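Local atomic coordinates of lysine/ornithine decarboxylase (PDB entry 2PLJ), a protein that catalyses the decarboxylation of lysine and ornithine, the latter yielding putrescine, as a pyridoxal phosphate-dependent enzyme built from a beta/alpha-barrel and a beta-barrel domain. Residues Thr128-Arg133 with Val147-Asn152; Ala135-Ala140 with Glu157-Tyr162; Thr341-Gly346 with Gly377-Gly382; Gly347-Ser352 with Asn368-Lys373. All blocks are in the same frame, centred on the assembly; numbering follows the deposited sequence.

Overall arrangement
The four contacts fall into two touching pairs on opposite sides of the chain's centre. Interactions 1 and 2, with centres about 10 Å apart, belong to the beta/alpha barrel; their segments alternate along the chain, around strand 147-150 and the helix 134-143 that precedes it. Interactions 3 and 4, about 11 Å apart between centres, lie in the mixed sheet of the beta-barrel domain, and 347-352 with 368-373 is nested inside the loop closed by 341-346 with 377-382. Some 45 Å separates the centres of interactions 1 and 3. The first pair thus joins successive elements of the cofactor-binding barrel, and the second builds antiparallel pairings of the other domain.

Interaction 1: Thr128-Arg133 with Val147-Asn152; sequences THPIKR and VFVVDN
Lys132 grips Val149 in a buried contact at the C-terminal end of the beta/alpha barrel's strands, where the loop following strand 125-127 lies against strand 147-150 and the residues beyond it. The ammonium group NZ of Lys132 donates to Val149 O at 2.9 Å, almost in line with the carbonyl bond (169° at the oxygen), and to His129 O at 2.8 Å within its own loop. Bends at chi3 (-70°) and chi4 (-49°) fold the chain back to bring NZ to both carbonyls, while CD passes 3.8 Å from CD1 of the Phe148 ring. A lysine suits this place because its long methylene chain packs against the aromatic ring and its charge is met by Glu155 as well as by the two carbonyls.

Val149 divides its two methyls along the loop: CG2 rests against Thr128 CA at 3.6 Å, and CG1 lies beside Pro130 CB. Two waters link the backbones, which make no direct hydrogen bond to each other. One bridges His129 O and Val149 N; the other accepts from Asp151 N and donates to Pro130 O and Asp151 OD1. That same carboxylate oxygen receives Asn152 ND2 at 3.0 Å, and ND2 in turn lies 3.6 Å from Ile131 CD1. The other carboxylate oxygen of Asp151 accepts from Gly188 N, and Asn152 caps the next helix through Glu155 N.

The side chain of Thr128, hydrogen-bonded to Asp105, lies about 5 Å from the bound pyridoxal phosphate-putrescine adduct. Arg171 of strand 167-171 touches Val149 and Pro130, helix 134-143 packs on Phe148 and Lys132, and the second subunit touches His129 and Ile131.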
# COMPACT_ATOMS: atom_id res chain seq x y z
N THR A 128 22.58 2.21 -2.40
CA THR A 128 22.40 1.92 -3.83
C THR A 128 21.26 2.65 -4.49
O THR A 128 20.89 2.33 -5.62
CB THR A 128 22.26 0.43 -4.05
OG1 THR A 128 21.16 -0.03 -3.29
CG2 THR A 128 23.60 -0.31 -3.69
N HIS A 129 20.72 3.67 -3.83
CA HIS A 129 19.62 4.38 -4.49
C HIS A 129 20.25 5.25 -5.56
O HIS A 129 21.11 6.08 -5.23
CB HIS A 129 18.82 5.23 -3.52
CG HIS A 129 17.55 5.71 -4.15
ND1 HIS A 129 16.31 5.54 -3.57
CD2 HIS A 129 17.33 6.27 -5.36
CE1 HIS A 129 15.39 6.04 -4.38
NE2 HIS A 129 15.98 6.48 -5.48
N PRO A 130 19.88 5.05 -6.85
CA PRO A 130 20.55 5.86 -7.88
C PRO A 130 20.20 7.34 -7.89
O PRO A 130 20.96 8.13 -8.48
CB PRO A 130 20.10 5.22 -9.22
CG PRO A 130 19.59 3.83 -8.84
CD PRO A 130 18.96 4.07 -7.45
N ILE A 131 19.12 7.75 -7.22
CA ILE A 131 18.70 9.16 -7.34
C ILE A 131 18.45 9.77 -5.96
O ILE A 131 17.50 9.39 -5.26
CB ILE A 131 17.41 9.30 -8.19
CG1 ILE A 131 17.61 8.64 -9.56
CG2 ILE A 131 17.01 10.80 -8.27
CD1 ILE A 131 18.52 9.37 -10.56
N LYS A 132 19.34 10.69 -5.59
CA LYS A 132 19.42 11.08 -4.20
C LYS A 132 19.38 12.59 -4.05
O LYS A 132 19.99 13.33 -4.84
CB LYS A 132 20.72 10.56 -3.57
CG LYS A 132 20.86 9.01 -3.54
CD LYS A 132 22.32 8.54 -3.28
CE LYS A 132 23.24 8.83 -4.49
NZ LYS A 132 22.66 8.36 -5.81
N ARG A 133 18.69 13.05 -3.01
CA ARG A 133 18.78 14.45 -2.64
C ARG A 133 20.10 14.66 -1.90
O ARG A 133 20.65 13.71 -1.33
CB ARG A 133 17.61 14.83 -1.73
CG ARG A 133 16.28 14.63 -2.44
CD ARG A 133 15.16 14.58 -1.43
NE ARG A 133 15.27 13.36 -0.64
CZ ARG A 133 14.29 12.85 0.10
NH1 ARG A 133 13.12 13.48 0.19
NH2 ARG A 133 14.49 11.72 0.79
N VAL A 147 29.89 4.42 -0.13
CA VAL A 147 29.73 3.85 -1.46
C VAL A 147 28.31 4.21 -1.93
O VAL A 147 27.31 3.93 -1.22
CB VAL A 147 29.89 2.30 -1.47
CG1 VAL A 147 29.67 1.72 -2.91
CG2 VAL A 147 31.28 1.87 -0.95
N PHE A 148 28.22 4.81 -3.12
CA PHE A 148 26.93 5.26 -3.67
C PHE A 148 26.86 4.85 -5.13
O PHE A 148 27.89 4.50 -5.72
CB PHE A 148 26.77 6.78 -3.58
CG PHE A 148 26.73 7.29 -2.17
CD1 PHE A 148 25.50 7.36 -1.48
CD2 PHE A 148 27.91 7.67 -1.52
CE1 PHE A 148 25.44 7.79 -0.16
CE2 PHE A 148 27.87 8.12 -0.20
CZ PHE A 148 26.64 8.18 0.49
N VAL A 149 25.65 4.92 -5.69
CA VAL A 149 25.45 4.54 -7.09
C VAL A 149 25.08 5.78 -7.89
O VAL A 149 24.31 6.65 -7.40
CB VAL A 149 24.28 3.50 -7.20
CG1 VAL A 149 23.73 3.41 -8.67
CG2 VAL A 149 24.68 2.12 -6.64
N VAL A 150 25.59 5.87 -9.12
CA VAL A 150 25.11 6.85 -10.08
C VAL A 150 24.80 6.17 -11.40
O VAL A 150 25.43 5.16 -11.73
CB VAL A 150 26.11 8.02 -10.29
CG1 VAL A 150 26.34 8.75 -8.96
CG2 VAL A 150 27.44 7.52 -10.90
N ASP A 151 23.84 6.71 -12.13
CA ASP A 151 23.58 6.24 -13.50
C ASP A 151 23.42 7.37 -14.51
O ASP A 151 22.98 7.16 -15.66
CB ASP A 151 22.38 5.27 -13.50
CG ASP A 151 21.02 5.99 -13.35
OD1 ASP A 151 20.96 7.25 -13.30
OD2 ASP A 151 20.01 5.25 -13.30
N ASN A 152 23.79 8.58 -14.10
CA ASN A 152 23.71 9.71 -15.00
C ASN A 152 24.58 10.88 -14.52
O ASN A 152 25.02 10.92 -13.36
CB ASN A 152 22.23 10.11 -15.24
CG ASN A 152 21.61 10.84 -14.07
OD1 ASN A 152 21.96 11.99 -13.81
ND2 ASN A 152 20.67 10.19 -13.37
O HOH W 1 23.49 5.62 -3.97
O HOH W 2 21.94 8.32 -10.99

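Interaction 2: Ala135-Ala140 with Glu157-Tyr162; sequences ADIRDA and EKFKAY
Two aromatic rings receive the branches of Ile137, each on one face. Its CD1 methyl sits over the Phe159 ring, 4.1 Å from the centroid and 25° off the normal, while CG2 lies over the Tyr162 ring at the same distance from that centroid; both are CH-pi contacts displaced toward the rim. The opposite face of Tyr162 meets Ala161 CB, and Lys158 O lies in plane at its edge. The phenol oxygen, Tyr162 OH, is hydrogen-bonded to Asp134, just before the helical segment. In the conformer of Arg138 described, one of two, NH1 also approaches that ring at the edge and donates to Tyr162 OH at 3.1 Å, a bond best taken as tentative.

In that conformer a bend at chi3 (77°) turns the arginine chain back toward the phenol. This is helix-to-loop packing within the beta/alpha barrel: helix 134-143 meets the chain leaving helix 153-157, which passes through a type I turn from Glu157 to Lys160. Isoleucine suits the junction because its two branches can serve two rings at once. Its CD1 also touches Lys158 CB at 4.0 Å, while Lys158 NZ reaches Glu155, Lys132 O and Met307 O of the second subunit.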
# COMPACT_ATOMS: atom_id res chain seq x y z
N ALA A 135 20.64 15.85 0.98
CA ALA A 135 20.47 15.33 2.35
C ALA A 135 20.65 13.80 2.47
O ALA A 135 21.22 13.31 3.43
CB ALA A 135 19.13 15.76 2.96
N ASP A 136 20.20 13.07 1.45
CA ASP A 136 20.29 11.60 1.45
C ASP A 136 21.76 11.22 1.44
O ASP A 136 22.18 10.31 2.14
CB ASP A 136 19.59 11.01 0.23
CG ASP A 136 18.08 11.31 0.21
OD1 ASP A 136 17.44 11.37 1.29
OD2 ASP A 136 17.54 11.49 -0.93
N ILE A 137 22.55 11.95 0.67
CA ILE A 137 23.98 11.65 0.61
C ILE A 137 24.62 11.97 1.97
O ILE A 137 25.42 11.18 2.51
CB ILE A 137 24.67 12.46 -0.51
CG1 ILE A 137 24.16 11.98 -1.89
CG2 ILE A 137 26.23 12.34 -0.38
CD1 ILE A 137 24.44 13.01 -3.04
N ARG A 138 24.29 13.15 2.51
CA ARG A 138 24.88 13.62 3.77
C ARG A 138 24.55 12.69 4.95
O ARG A 138 25.43 12.39 5.75
CB ARG A 138 24.44 15.06 4.09
CG ARG A 138 24.97 16.13 3.13
CD ARG A 138 24.64 17.58 3.65
NE ARG A 138 25.48 18.05 4.74
CZ ARG A 138 26.65 18.67 4.60
NH1 ARG A 138 27.18 18.88 3.40
NH2 ARG A 138 27.31 19.08 5.67
N ASP A 139 23.29 12.26 5.04
CA ASP A 139 22.83 11.33 6.08
C ASP A 139 23.63 10.01 6.06
O ASP A 139 24.05 9.51 7.10
CB ASP A 139 21.36 10.99 5.91
CG ASP A 139 20.43 12.20 6.06
OD1 ASP A 139 20.84 13.24 6.63
OD2 ASP A 139 19.28 12.04 5.60
N ALA A 140 23.84 9.47 4.86
CA ALA A 140 24.57 8.22 4.72
C ALA A 140 26.03 8.43 5.09
O ALA A 140 26.59 7.64 5.86
CB ALA A 140 24.44 7.66 3.30
N GLU A 157 27.22 14.92 -10.70
CA GLU A 157 27.50 16.31 -10.28
C GLU A 157 27.28 16.50 -8.78
O GLU A 157 27.99 17.29 -8.14
CB GLU A 157 26.66 17.31 -11.11
CG GLU A 157 26.98 18.80 -10.89
CD GLU A 157 26.31 19.40 -9.63
OE1 GLU A 157 25.43 18.75 -8.99
OE2 GLU A 157 26.67 20.54 -9.26
N LYS A 158 26.29 15.78 -8.23
CA LYS A 158 25.94 15.86 -6.81
C LYS A 158 27.11 15.47 -5.90
O LYS A 158 27.08 15.77 -4.70
CB LYS A 158 24.73 14.96 -6.49
CG LYS A 158 23.53 15.34 -7.32
CD LYS A 158 22.29 14.58 -6.83
CE LYS A 158 21.09 14.92 -7.72
NZ LYS A 158 19.99 13.93 -7.48
N PHE A 159 28.09 14.75 -6.46
CA PHE A 159 29.23 14.24 -5.68
C PHE A 159 30.49 15.09 -5.72
O PHE A 159 31.50 14.78 -5.05
CB PHE A 159 29.54 12.77 -6.05
CG PHE A 159 28.51 11.83 -5.50
CD1 PHE A 159 28.57 11.46 -4.16
CD2 PHE A 159 27.44 11.40 -6.30
CE1 PHE A 159 27.57 10.62 -3.61
CE2 PHE A 159 26.45 10.58 -5.79
CZ PHE A 159 26.51 10.17 -4.44
N LYS A 160 30.45 16.17 -6.49
CA LYS A 160 31.60 17.09 -6.52
C LYS A 160 31.94 17.57 -5.10
O LYS A 160 33.12 17.61 -4.69
CB LYS A 160 31.31 18.28 -7.43
CG LYS A 160 31.34 17.94 -8.91
CD LYS A 160 31.04 19.20 -9.71
CE LYS A 160 31.32 19.03 -11.18
NZ LYS A 160 31.33 20.38 -11.87
N ALA A 161 30.90 17.95 -4.37
CA ALA A 161 31.06 18.50 -3.03
C ALA A 161 31.55 17.43 -2.04
O ALA A 161 31.99 17.76 -0.94
CB ALA A 161 29.73 19.12 -2.57
N TYR A 162 31.50 16.16 -2.46
CA TYR A 162 31.85 15.01 -1.60
C TYR A 162 33.00 14.18 -2.16
O TYR A 162 33.21 13.04 -1.73
CB TYR A 162 30.61 14.14 -1.34
CG TYR A 162 29.48 14.95 -0.79
CD1 TYR A 162 28.40 15.31 -1.60
CD2 TYR A 162 29.51 15.42 0.52
CE1 TYR A 162 27.35 16.12 -1.10
CE2 TYR A 162 28.47 16.21 1.04
CZ TYR A 162 27.40 16.56 0.23
OH TYR A 162 26.42 17.36 0.75

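Interaction 3: Thr341-Gly346 with Gly377-Gly382; sequences TTIKQG and GDLVIG
Thr341 and Ile381 form an antiparallel hydrogen-bonded pair, Thr341 N donating to Ile381 O at 2.9 Å and Ile381 N returning the bond to Thr341 O at 2.8 Å, and Thr342 with Val380 continues as a non-hydrogen-bonded pair. On the face shared by Thr341 and Ile381 the side chains lie alongside each other, CG2 of the threonine 3.8 Å from CB of the isoleucine. Branched residues suit these extended positions. Past the strand end, Ile343 runs beside Leu379 and points the same way; their CD1 methyls come to 3.5 Å, tighter than usual carbon contact, and helix 40-53 packs against both.

Beyond the strand the loop is bridged by its own side chains. Thr342 OG1, set between its backbone N and carbonyl carbon (chi1 53°), donates to Lys344 O at 2.7 Å, and Gln345 NE2 donates to Thr342 O at 3.0 Å. A water accepts from Lys344 N and donates to Leu379 O, extending the link between the chains where direct pairing has stopped.

Farther along, where both residues are partly exposed, Lys344 NZ forms a salt bridge with Asp378 OD2 at 2.6 Å, meeting the syn lone pair of that oxygen, and the two side chains cross at about a right angle. Lysine can span from the diverging loop to the short aspartate, whose OD2 also accepts from Asn375 N. Two donors on one oxygen, one of them an ammonium group, would be expected to favour the charged carboxylate and to hold its rotation.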
# COMPACT_ATOMS: atom_id res chain seq x y z
N THR A 341 -3.11 -22.04 2.83
CA THR A 341 -3.68 -23.26 3.39
C THR A 341 -4.52 -22.91 4.62
O THR A 341 -4.64 -21.73 5.00
CB THR A 341 -2.56 -24.34 3.66
OG1 THR A 341 -3.16 -25.61 3.92
CG2 THR A 341 -1.63 -23.93 4.80
N THR A 342 -5.14 -23.93 5.20
CA THR A 342 -5.92 -23.75 6.41
C THR A 342 -5.48 -24.82 7.38
O THR A 342 -4.95 -25.86 6.96
CB THR A 342 -7.44 -23.91 6.12
OG1 THR A 342 -7.67 -25.15 5.44
CG2 THR A 342 -7.91 -22.75 5.25
N ILE A 343 -5.64 -24.57 8.67
CA ILE A 343 -5.37 -25.61 9.67
C ILE A 343 -6.40 -26.71 9.50
O ILE A 343 -6.04 -27.89 9.43
CB ILE A 343 -5.30 -25.04 11.11
CG1 ILE A 343 -4.06 -24.15 11.26
CG2 ILE A 343 -5.29 -26.20 12.16
CD1 ILE A 343 -4.05 -23.31 12.52
N LYS A 344 -7.67 -26.31 9.38
CA LYS A 344 -8.77 -27.26 9.12
C LYS A 344 -8.54 -27.99 7.80
O LYS A 344 -8.31 -27.37 6.77
CB LYS A 344 -10.11 -26.54 9.07
CG LYS A 344 -10.59 -26.09 10.43
CD LYS A 344 -12.07 -26.35 10.62
CE LYS A 344 -12.45 -26.06 12.05
NZ LYS A 344 -13.74 -25.33 12.13
N GLN A 345 -8.59 -29.32 7.87
CA GLN A 345 -8.35 -30.17 6.70
C GLN A 345 -9.35 -31.33 6.68
O GLN A 345 -9.84 -31.75 7.73
CB GLN A 345 -6.91 -30.72 6.72
CG GLN A 345 -5.82 -29.67 6.47
CD GLN A 345 -5.77 -29.20 5.03
OE1 GLN A 345 -5.86 -30.02 4.10
NE2 GLN A 345 -5.62 -27.89 4.82
N GLY A 346 -9.66 -31.82 5.49
CA GLY A 346 -10.55 -32.98 5.35
C GLY A 346 -12.02 -32.63 5.22
O GLY A 346 -12.46 -31.53 5.54
N GLY A 377 -13.30 -17.20 13.22
CA GLY A 377 -12.12 -17.43 14.05
C GLY A 377 -11.14 -18.47 13.51
O GLY A 377 -10.00 -18.54 13.99
N ASP A 378 -11.55 -19.28 12.52
CA ASP A 378 -10.61 -20.25 11.91
C ASP A 378 -9.47 -19.55 11.16
O ASP A 378 -9.63 -18.42 10.70
CB ASP A 378 -11.31 -21.24 10.98
CG ASP A 378 -11.99 -22.39 11.75
OD1 ASP A 378 -11.63 -22.62 12.93
OD2 ASP A 378 -12.87 -23.06 11.16
N LEU A 379 -8.35 -20.26 11.01
CA LEU A 379 -7.11 -19.65 10.48
C LEU A 379 -6.79 -19.99 9.03
O LEU A 379 -6.96 -21.14 8.57
CB LEU A 379 -5.93 -20.02 11.37
CG LEU A 379 -6.10 -19.74 12.87
CD1 LEU A 379 -4.82 -20.09 13.63
CD2 LEU A 379 -6.52 -18.29 13.12
N VAL A 380 -6.25 -18.97 8.34
CA VAL A 380 -5.78 -19.07 6.97
C VAL A 380 -4.30 -18.70 7.00
O VAL A 380 -3.93 -17.66 7.56
CB VAL A 380 -6.57 -18.14 6.03
CG1 VAL A 380 -5.95 -18.13 4.63
CG2 VAL A 380 -8.04 -18.58 5.99
N ILE A 381 -3.48 -19.56 6.41
CA ILE A 381 -2.02 -19.47 6.54
C ILE A 381 -1.46 -19.19 5.16
O ILE A 381 -1.87 -19.83 4.19
CB ILE A 381 -1.44 -20.83 7.07
CG1 ILE A 381 -2.15 -21.36 8.35
CG2 ILE A 381 0.09 -20.77 7.22
CD1 ILE A 381 -2.40 -20.32 9.46
N GLY A 382 -0.53 -18.24 5.07
CA GLY A 382 0.17 -17.94 3.82
C GLY A 382 1.65 -18.27 3.95
O GLY A 382 2.27 -18.01 5.00
O HOH W 3 -8.26 -23.33 9.58

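Interaction 4: Gly347-Ser352 with Asn368-Lys373; sequences GELIPS and NILLPK
Ile350 and Leu371 form an antiparallel hydrogen-bonded pair: Ile350 N donates to Leu371 O at 2.8 Å, and Leu371 N to Ile350 O at 3.0 Å. Ser352 and Ile369 make the next such pair, with Ile369 N reaching Ser352 O at 3.0 Å and a weak bond from Ser352 N back to Ile369 O. Between them Pro351 suits a non-hydrogen-bonded position, which asks for no N-H toward the partner strand; its ring packs on Leu370 CD2, and Leu349 CD1 reaches Leu370 CB at 4.0 Å on the exposed side.

Ser352 places its hydroxyl beside its own backbone N (chi1 -53°), from where OG donates to Ile350 O at 2.8 Å. That oxygen takes Leu371 N and Ser352 OG from opposite faces of its carbonyl plane. Serine suits this place because its short side chain can turn its hydroxyl back on the backbone of its own strand, while Leu371 CB lies 3.9 Å from OG. One water donates to Ser352 OG and Leu371 O; another joins Glu348 O to Lys373 N where the strands separate.

Farther out, Lys373 NZ bonds to Gln309. Strand 315-320 flanks strand 349-355 and touches Ile350 and Ser352, whereas strand 340-342 packs against Ile369, Leu371 and Pro372.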
# COMPACT_ATOMS: atom_id res chain seq x y z
N GLY A 347 -12.80 -33.59 4.74
CA GLY A 347 -14.21 -33.33 4.44
C GLY A 347 -14.39 -32.57 3.13
O GLY A 347 -13.47 -32.44 2.33
N GLU A 348 -15.60 -32.08 2.92
CA GLU A 348 -16.01 -31.45 1.68
C GLU A 348 -15.22 -30.16 1.38
O GLU A 348 -15.19 -29.24 2.21
CB GLU A 348 -17.51 -31.16 1.78
CG GLU A 348 -18.21 -30.71 0.51
CD GLU A 348 -19.70 -30.54 0.74
OE1 GLU A 348 -20.21 -29.39 0.63
OE2 GLU A 348 -20.35 -31.55 1.06
N LEU A 349 -14.57 -30.11 0.21
CA LEU A 349 -13.99 -28.87 -0.30
C LEU A 349 -15.05 -28.03 -1.03
O LEU A 349 -15.78 -28.54 -1.90
CB LEU A 349 -12.81 -29.13 -1.23
CG LEU A 349 -11.51 -29.78 -0.74
CD1 LEU A 349 -10.43 -29.53 -1.78
CD2 LEU A 349 -11.05 -29.25 0.62
N ILE A 350 -15.14 -26.76 -0.65
CA ILE A 350 -16.20 -25.86 -1.10
C ILE A 350 -15.58 -24.68 -1.88
O ILE A 350 -14.56 -24.12 -1.44
CB ILE A 350 -17.06 -25.35 0.11
CG1 ILE A 350 -17.65 -26.54 0.87
CG2 ILE A 350 -18.18 -24.42 -0.35
CD1 ILE A 350 -18.29 -26.19 2.24
N PRO A 351 -16.18 -24.33 -3.05
CA PRO A 351 -15.74 -23.11 -3.77
C PRO A 351 -15.89 -21.88 -2.87
O PRO A 351 -17.00 -21.61 -2.37
CB PRO A 351 -16.72 -23.02 -4.93
CG PRO A 351 -17.17 -24.45 -5.15
CD PRO A 351 -17.26 -25.03 -3.77
N SER A 352 -14.78 -21.17 -2.70
CA SER A 352 -14.70 -20.10 -1.71
C SER A 352 -14.00 -18.88 -2.26
O SER A 352 -13.32 -18.95 -3.29
CB SER A 352 -13.98 -20.60 -0.45
OG SER A 352 -14.58 -21.79 0.04
N ASN A 368 -11.00 -17.35 -6.24
CA ASN A 368 -11.58 -18.68 -6.36
C ASN A 368 -10.58 -19.62 -5.70
O ASN A 368 -9.43 -19.71 -6.13
CB ASN A 368 -11.80 -19.06 -7.84
CG ASN A 368 -12.65 -20.32 -8.02
OD1 ASN A 368 -13.50 -20.64 -7.18
ND2 ASN A 368 -12.43 -21.03 -9.14
N ILE A 369 -11.00 -20.26 -4.62
CA ILE A 369 -10.14 -21.21 -3.92
C ILE A 369 -11.00 -22.27 -3.24
O ILE A 369 -12.03 -21.94 -2.62
CB ILE A 369 -9.24 -20.47 -2.88
CG1 ILE A 369 -8.30 -21.45 -2.16
CG2 ILE A 369 -10.10 -19.64 -1.93
CD1 ILE A 369 -7.10 -20.74 -1.40
N LEU A 370 -10.61 -23.54 -3.37
CA LEU A 370 -11.33 -24.63 -2.71
C LEU A 370 -10.87 -24.79 -1.27
O LEU A 370 -9.67 -24.91 -1.00
CB LEU A 370 -11.18 -25.96 -3.45
CG LEU A 370 -11.71 -26.01 -4.89
CD1 LEU A 370 -11.31 -27.31 -5.57
CD2 LEU A 370 -13.22 -25.81 -4.94
N LEU A 371 -11.82 -24.75 -0.35
CA LEU A 371 -11.51 -24.84 1.07
C LEU A 371 -12.56 -25.65 1.81
O LEU A 371 -13.74 -25.64 1.44
CB LEU A 371 -11.44 -23.44 1.71
CG LEU A 371 -10.45 -22.38 1.23
CD1 LEU A 371 -10.73 -21.10 1.99
CD2 LEU A 371 -8.96 -22.79 1.45
N PRO A 372 -12.13 -26.33 2.89
CA PRO A 372 -13.13 -26.91 3.77
C PRO A 372 -13.98 -25.80 4.40
O PRO A 372 -13.58 -24.62 4.41
CB PRO A 372 -12.29 -27.64 4.83
CG PRO A 372 -10.96 -27.06 4.75
CD PRO A 372 -10.75 -26.55 3.36
N LYS A 373 -15.17 -26.16 4.88
CA LYS A 373 -16.01 -25.20 5.60
C LYS A 373 -15.28 -24.68 6.84
O LYS A 373 -14.84 -25.47 7.68
CB LYS A 373 -17.36 -25.82 5.97
CG LYS A 373 -18.29 -24.91 6.77
CD LYS A 373 -18.63 -23.61 6.02
CE LYS A 373 -19.69 -22.77 6.75
NZ LYS A 373 -19.31 -22.26 8.11
O HOH W 4 -15.96 -28.99 4.64
O HOH W 5 -15.37 -23.24 2.41